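Local structure of FAD-dependent pyridine nucleotide-disulphide oxidoreductase (Desulfovibrio vulgaris, 3IWA) at residues Ala91-Arg94 with Ala95-Thr98; Gln194-Pro197 with Gly198-Ser201; Leu204-Met207 with Leu208-Asp211. The protein probably oxidises NAD(P)H and passes the electrons through FAD to a disulphide or other acceptor, as in the pyridine nucleotide-disulphide oxidoreductases. One frame throughout, in Å; residues are numbered along the deposited sequence.

Contact 1. Residues Ala91-Arg94 with Ala95-Thr98; sequences AIDR and AAHT
Asp93 N donates to Thr98 O at 2.9 Å, the first bond of an antiparallel hydrogen-bonded pair. The return bond, from Thr98 N to Asp93 O, measures 3.1 Å. Between the two residues the chain takes a helix-like turn through Arg94, Ala95 and Ala96, and His97 then takes left-handed helical angles (phi 53°), which lead the chain into the returning strand. His97 and Thr98 both stand opposite Asp93, which makes this a G1 beta bulge closing a tight beta hairpin. The bulge lets the chain turn while the returning strand still pairs with Asp93.

The Asp93 side chain reaches forward over the turn. With CG anti to the backbone N (chi1 -173°), its carboxylate meets Ala96, well into the loop: OD1 receives a weak but straight bond from Ala96 N at 3.4 Å, and OD2 rests on Ala96 CB, also at 3.4 Å. On the same face of the sheet, Thr98 OG1 comes within 3.3 Å of Asp93 CB. His97 N makes a weak bond to Arg94 O at 3.3 Å. The imidazole turns back on its own loop, ND1 donating to Ala95 O at 3.3 Å; that oxygen lies in the ring plane, whereas the nitrogen stands above the carbonyl plane. At the far side of the ring NE2 is hydrogen-bonded to Asp288, and the two bonds probably fix the rotation of the ring.

The hairpin joins strands 87-93 and 98-103 of a three-stranded antiparallel sheet, Thr98 packing on Thr111 and Lys113 of the third strand, 109-113. Ile92 packs on strand 116-119 and helix 261-266, and in the conformer given, one of two, Arg94 forms a salt bridge with Asp286.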
loop_
_atom_site.group_PDB
_atom_site.type_symbol
_atom_site.label_atom_id
_atom_site.label_comp_id
_atom_site.label_asym_id
_atom_site.label_seq_id
_atom_site.Cartn_x
_atom_site.Cartn_y
_atom_site.Cartn_z
ATOM N N ALA A 91 31.607 -30.709 -2.330
ATOM C CA ALA A 91 32.591 -29.667 -2.101
ATOM C C ALA A 91 32.613 -28.705 -3.260
ATOM O O ALA A 91 32.292 -29.081 -4.377
ATOM C CB ALA A 91 33.999 -30.269 -1.920
ATOM N N ILE A 92 33.013 -27.474 -2.976
ATOM C CA ILE A 92 33.208 -26.466 -3.991
ATOM C C ILE A 92 34.677 -26.098 -4.041
ATOM O O ILE A 92 35.259 -25.772 -3.025
ATOM C CB ILE A 92 32.374 -25.207 -3.699
ATOM C CG1 ILE A 92 30.887 -25.539 -3.815
ATOM C CG2 ILE A 92 32.738 -24.066 -4.680
ATOM C CD1 ILE A 92 30.000 -24.444 -3.394
ATOM N N ASP A 93 35.273 -26.138 -5.227
ATOM C CA ASP A 93 36.628 -25.630 -5.393
ATOM C C ASP A 93 36.514 -24.362 -6.191
ATOM O O ASP A 93 36.301 -24.390 -7.395
ATOM C CB ASP A 93 37.537 -26.651 -6.090
ATOM C CG ASP A 93 39.011 -26.218 -6.123
ATOM O OD1 ASP A 93 39.319 -25.045 -5.818
ATOM O OD2 ASP A 93 39.866 -27.064 -6.480
ATOM N N ARG A 94 36.672 -23.256 -5.484
ATOM C CA ARG A 94 36.492 -21.927 -6.051
ATOM C C ARG A 94 37.572 -21.536 -7.054
ATOM O O ARG A 94 37.260 -20.997 -8.126
ATOM C CB ARG A 94 36.436 -20.905 -4.928
ATOM C CG ARG A 94 35.159 -21.000 -4.156
ATOM C CD ARG A 94 35.337 -20.386 -2.822
ATOM N NE ARG A 94 35.785 -19.015 -2.946
ATOM C CZ ARG A 94 36.323 -18.331 -1.953
ATOM N NH1 ARG A 94 36.482 -18.906 -0.771
ATOM N NH2 ARG A 94 36.700 -17.079 -2.138
ATOM N N ALA A 95 38.836 -21.797 -6.717
ATOM C CA ALA A 95 39.955 -21.475 -7.629
ATOM C C ALA A 95 39.810 -22.225 -8.964
ATOM O O ALA A 95 39.961 -21.635 -10.049
ATOM C CB ALA A 95 41.303 -21.791 -6.973
ATOM N N ALA A 96 39.476 -23.513 -8.866
ATOM C CA ALA A 96 39.266 -24.381 -10.028
ATOM C C ALA A 96 37.887 -24.297 -10.708
ATOM O O ALA A 96 37.688 -24.901 -11.774
ATOM C CB ALA A 96 39.530 -25.834 -9.614
ATOM N N HIS A 97 36.934 -23.609 -10.076
ATOM C CA HIS A 97 35.549 -23.513 -10.564
ATOM C C HIS A 97 34.943 -24.897 -10.839
ATOM O O HIS A 97 34.460 -25.202 -11.931
ATOM C CB HIS A 97 35.477 -22.605 -11.795
ATOM C CG HIS A 97 35.753 -21.159 -11.498
ATOM N ND1 HIS A 97 36.972 -20.705 -11.046
ATOM C CD2 HIS A 97 34.959 -20.064 -11.585
ATOM C CE1 HIS A 97 36.920 -19.396 -10.868
ATOM N NE2 HIS A 97 35.706 -18.982 -11.185
ATOM N N THR A 98 34.971 -25.734 -9.819
ATOM C CA THR A 98 34.444 -27.086 -9.911
ATOM C C THR A 98 33.592 -27.402 -8.677
ATOM O O THR A 98 33.854 -26.906 -7.590
ATOM C CB THR A 98 35.587 -28.155 -10.011
ATOM O OG1 THR A 98 36.296 -28.213 -8.774
ATOM C CG2 THR A 98 36.579 -27.828 -11.141
#

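Contact 2. Residues Gln194-Pro197 with Gly198-Ser201; sequences QIMP and GFTS
A chi1 of 58° sets Gln194 CG between its backbone N and carbonyl carbon, and the extended chain beyond carries the amide across the loop to Thr200. There NE2 is shared between two carbonyls, Thr200 O at 3.0 Å and Ile195 O at 3.1 Å. Both oxygens lie near the amide plane, so the two bonds hold that plane in a fixed rotation. Met196 O is gripped twice as well: Thr200 N approaches in the carbonyl plane at 3.2 Å, while Phe199 N comes from above it at 3.0 Å. The bond from Phe199 N closes a type II beta turn over Met196-Phe199, with Pro197 and Gly198 at its corners; Gly198 takes a phi of 84°, where a beta carbon would clash with Pro197 O. Met196 folds its chain so that CE touches Phe199 CB at 3.9 Å. Its SD stands 5.4 Å from the Phe199 ring centroid, obliquely placed, a Met-aromatic contact. The Phe199 ring also meets Trp340 edge-to-face, and Met196 packs on Trp340 and Val342, placing the turn against strand 340-343. Thr200 OG1 donates to Ser201 O at 3.1 Å, while Ser201 OG N-caps helix 202-214 through Leu204 N and is hydrogen-bonded to Gln389.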
loop_
_atom_site.group_PDB
_atom_site.type_symbol
_atom_site.label_atom_id
_atom_site.label_comp_id
_atom_site.label_asym_id
_atom_site.label_seq_id
_atom_site.Cartn_x
_atom_site.Cartn_y
_atom_site.Cartn_z
ATOM N N GLN A 194 4.524 -15.178 24.225
ATOM C CA GLN A 194 3.494 -14.862 23.273
ATOM C C GLN A 194 3.712 -15.679 22.011
ATOM O O GLN A 194 4.829 -16.058 21.718
ATOM C CB GLN A 194 3.527 -13.356 22.941
ATOM C CG GLN A 194 4.872 -12.856 22.383
ATOM C CD GLN A 194 4.781 -11.487 21.716
ATOM O OE1 GLN A 194 5.050 -10.472 22.345
ATOM N NE2 GLN A 194 4.357 -11.459 20.447
ATOM N N ILE A 195 2.643 -15.944 21.268
ATOM C CA ILE A 195 2.762 -16.420 19.907
ATOM C C ILE A 195 3.150 -15.250 19.008
ATOM O O ILE A 195 3.034 -14.081 19.408
ATOM C CB ILE A 195 1.461 -17.098 19.406
ATOM C CG1 ILE A 195 0.304 -16.097 19.344
ATOM C CG2 ILE A 195 1.142 -18.374 20.277
ATOM C CD1 ILE A 195 -0.854 -16.574 18.492
ATOM N N MET A 196 3.625 -15.583 17.804
ATOM C CA MET A 196 4.214 -14.636 16.849
ATOM C C MET A 196 5.269 -13.663 17.425
ATOM O O MET A 196 5.289 -12.491 17.052
ATOM C CB MET A 196 3.110 -13.856 16.133
ATOM C CG MET A 196 2.233 -14.716 15.227
ATOM S SD MET A 196 3.072 -15.289 13.772
ATOM C CE MET A 196 2.589 -13.947 12.732
ATOM N N PRO A 197 6.185 -14.156 18.278
ATOM C CA PRO A 197 7.148 -13.228 18.835
ATOM C C PRO A 197 8.029 -12.611 17.760
ATOM O O PRO A 197 8.476 -13.299 16.868
ATOM C CB PRO A 197 7.967 -14.095 19.801
ATOM C CG PRO A 197 7.715 -15.506 19.393
ATOM C CD PRO A 197 6.354 -15.511 18.819
ATOM N N GLY A 198 8.226 -11.298 17.833
ATOM C CA GLY A 198 9.002 -10.594 16.827
ATOM C C GLY A 198 8.226 -10.188 15.582
ATOM O O GLY A 198 8.768 -9.463 14.754
ATOM N N PHE A 199 6.992 -10.678 15.421
ATOM C CA PHE A 199 6.134 -10.305 14.293
ATOM C C PHE A 199 4.941 -9.409 14.689
ATOM O O PHE A 199 4.633 -8.466 13.961
ATOM C CB PHE A 199 5.603 -11.542 13.583
ATOM C CG PHE A 199 6.623 -12.232 12.686
ATOM C CD1 PHE A 199 6.364 -12.401 11.333
ATOM C CD2 PHE A 199 7.826 -12.724 13.202
ATOM C CE1 PHE A 199 7.278 -13.024 10.509
ATOM C CE2 PHE A 199 8.755 -13.353 12.380
ATOM C CZ PHE A 199 8.477 -13.502 11.029
ATOM N N THR A 200 4.255 -9.727 15.793
ATOM C CA THR A 200 3.287 -8.812 16.392
ATOM C C THR A 200 3.710 -8.475 17.817
ATOM O O THR A 200 4.490 -9.209 18.417
ATOM C CB THR A 200 1.870 -9.377 16.435
ATOM O OG1 THR A 200 1.809 -10.364 17.460
ATOM C CG2 THR A 200 1.446 -9.974 15.096
ATOM N N SER A 201 3.200 -7.365 18.359
ATOM C CA SER A 201 3.352 -7.078 19.807
ATOM C C SER A 201 2.621 -8.120 20.666
ATOM O O SER A 201 1.769 -8.850 20.173
ATOM C CB SER A 201 2.783 -5.690 20.170
ATOM O OG SER A 201 1.361 -5.697 20.034
#

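Contact 3. Residues Leu204-Met207 with Leu208-Asp211; sequences LSQM and LRHD
Leu208 sends CD1 back along the helix to within 3.2 Å of Leu204 O, and the same methyl lies 4.3 Å from Leu204 CG, one turn earlier. Next comes Arg209, whose backbone N donates to Ser205 O at 2.7 Å, a short helical bond. Its chi1 of -170° swings CG away from the backbone N, and the chain runs out extended beside Gln206: Gln206 OE1 is 4.0 Å from Arg209 CD, and the amide and guanidinium planes are only 19° apart. The guanidinium finds its polar partners elsewhere, in a salt bridge from NE to Glu213 and a hydrogen bond from NH1 to Thr221. At His210 the backbone N bonds Gln206 O at 2.9 Å and, weakly, Met207 O at 3.3 Å. Asp211 continues the helical pattern, its N donating to Met207 O at 3.2 Å. The buried Asp211 carboxylate accepts from the backbone amides of Phe345, Glu346 and Gly347, which probably stabilise its negative charge. Helix 202-214 is the helix of the beta-alpha-beta unit between strands 185-189 and 218-220, with Asp211 held by the loop between strands 340-343 and 348-353, and Leu204, Met207 and Leu208 packed on Phe405 of strand 399-406.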
loop_
_atom_site.group_PDB
_atom_site.type_symbol
_atom_site.label_atom_id
_atom_site.label_comp_id
_atom_site.label_asym_id
_atom_site.label_seq_id
_atom_site.Cartn_x
_atom_site.Cartn_y
_atom_site.Cartn_z
ATOM N N LEU A 204 -1.181 -7.299 20.537
ATOM C CA LEU A 204 -1.787 -7.739 19.291
ATOM C C LEU A 204 -1.830 -9.283 19.162
ATOM O O LEU A 204 -2.767 -9.860 18.597
ATOM C CB LEU A 204 -1.071 -7.126 18.084
ATOM C CG LEU A 204 -1.908 -7.310 16.814
ATOM C CD1 LEU A 204 -3.308 -6.652 17.012
ATOM C CD2 LEU A 204 -1.201 -6.733 15.624
ATOM N N SER A 205 -0.810 -9.947 19.664
ATOM C CA SER A 205 -0.786 -11.399 19.579
ATOM C C SER A 205 -2.007 -12.051 20.212
ATOM O O SER A 205 -2.437 -13.098 19.741
ATOM C CB SER A 205 0.470 -11.951 20.194
ATOM O OG SER A 205 0.327 -11.935 21.579
ATOM N N GLN A 206 -2.607 -11.423 21.222
ATOM C CA GLN A 206 -3.781 -12.004 21.897
ATOM C C GLN A 206 -4.962 -12.106 20.961
ATOM O O GLN A 206 -5.782 -13.028 21.070
ATOM C CB GLN A 206 -4.260 -11.167 23.086
ATOM C CG GLN A 206 -3.250 -10.784 24.144
ATOM C CD GLN A 206 -2.562 -11.955 24.796
ATOM O OE1 GLN A 206 -3.110 -13.070 24.886
ATOM N NE2 GLN A 206 -1.338 -11.708 25.268
ATOM N N MET A 207 -5.100 -11.126 20.081
ATOM C CA MET A 207 -6.135 -11.205 19.074
ATOM C C MET A 207 -5.911 -12.465 18.228
ATOM O O MET A 207 -6.835 -13.205 17.945
ATOM C CB MET A 207 -6.160 -9.941 18.183
ATOM C CG MET A 207 -6.675 -8.606 18.836
ATOM S SD MET A 207 -8.294 -8.755 19.654
ATOM C CE MET A 207 -7.887 -9.477 21.220
ATOM N N LEU A 208 -4.678 -12.712 17.819
ATOM C CA LEU A 208 -4.411 -13.880 16.985
ATOM C C LEU A 208 -4.608 -15.140 17.831
ATOM O O LEU A 208 -5.166 -16.114 17.352
ATOM C CB LEU A 208 -3.015 -13.834 16.345
ATOM C CG LEU A 208 -2.719 -12.838 15.222
ATOM C CD1 LEU A 208 -2.636 -11.362 15.742
ATOM C CD2 LEU A 208 -1.409 -13.220 14.513
ATOM N N ARG A 209 -4.157 -15.107 19.078
ATOM C CA ARG A 209 -4.330 -16.239 19.995
ATOM C C ARG A 209 -5.798 -16.641 20.090
ATOM O O ARG A 209 -6.108 -17.837 19.998
ATOM C CB ARG A 209 -3.769 -15.949 21.390
ATOM C CG ARG A 209 -3.706 -17.179 22.290
ATOM C CD ARG A 209 -3.064 -16.885 23.652
ATOM N NE ARG A 209 -3.092 -18.064 24.544
ATOM C CZ ARG A 209 -2.168 -18.364 25.453
ATOM N NH1 ARG A 209 -1.104 -17.610 25.671
ATOM N NH2 ARG A 209 -2.289 -19.482 26.148
ATOM N N HIS A 210 -6.692 -15.652 20.197
ATOM C CA HIS A 210 -8.121 -15.924 20.383
ATOM C C HIS A 210 -8.695 -16.561 19.154
ATOM O O HIS A 210 -9.503 -17.479 19.268
ATOM C CB HIS A 210 -8.934 -14.666 20.691
ATOM C CG HIS A 210 -10.420 -14.906 20.764
ATOM N ND1 HIS A 210 -11.309 -14.378 19.849
ATOM C CD2 HIS A 210 -11.168 -15.629 21.638
ATOM C CE1 HIS A 210 -12.538 -14.743 20.170
ATOM N NE2 HIS A 210 -12.478 -15.517 21.239
ATOM N N ASP A 211 -8.306 -16.059 17.983
ATOM C CA ASP A 211 -8.744 -16.659 16.752
ATOM C C ASP A 211 -8.428 -18.143 16.804
ATOM O O ASP A 211 -9.272 -18.946 16.432
ATOM C CB ASP A 211 -8.115 -15.985 15.525
ATOM C CG ASP A 211 -8.700 -16.506 14.197
ATOM O OD1 ASP A 211 -8.324 -17.619 13.786
ATOM O OD2 ASP A 211 -9.525 -15.826 13.545
#

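In the fold
From the N terminus, contact 1 comes first, closing the hairpin between strands 87-93 and 98-103 at the surface. It stands apart: its centre is about 42 Å from that of contact 2 and about 50 Å from that of contact 3, on the opposite side of the chain's centre. Contact 2 folds the loop after strand 185-189, and contact 3 follows along the helix that this loop enters. The three run in series, without nesting or crossing. Contacts 2 and 3 touch, with Ser205 CB 3.4 Å from Thr200 OG1, and together bring this probable nucleotide-binding Rossmann unit against the sheet containing strands 340-343 and 399-406.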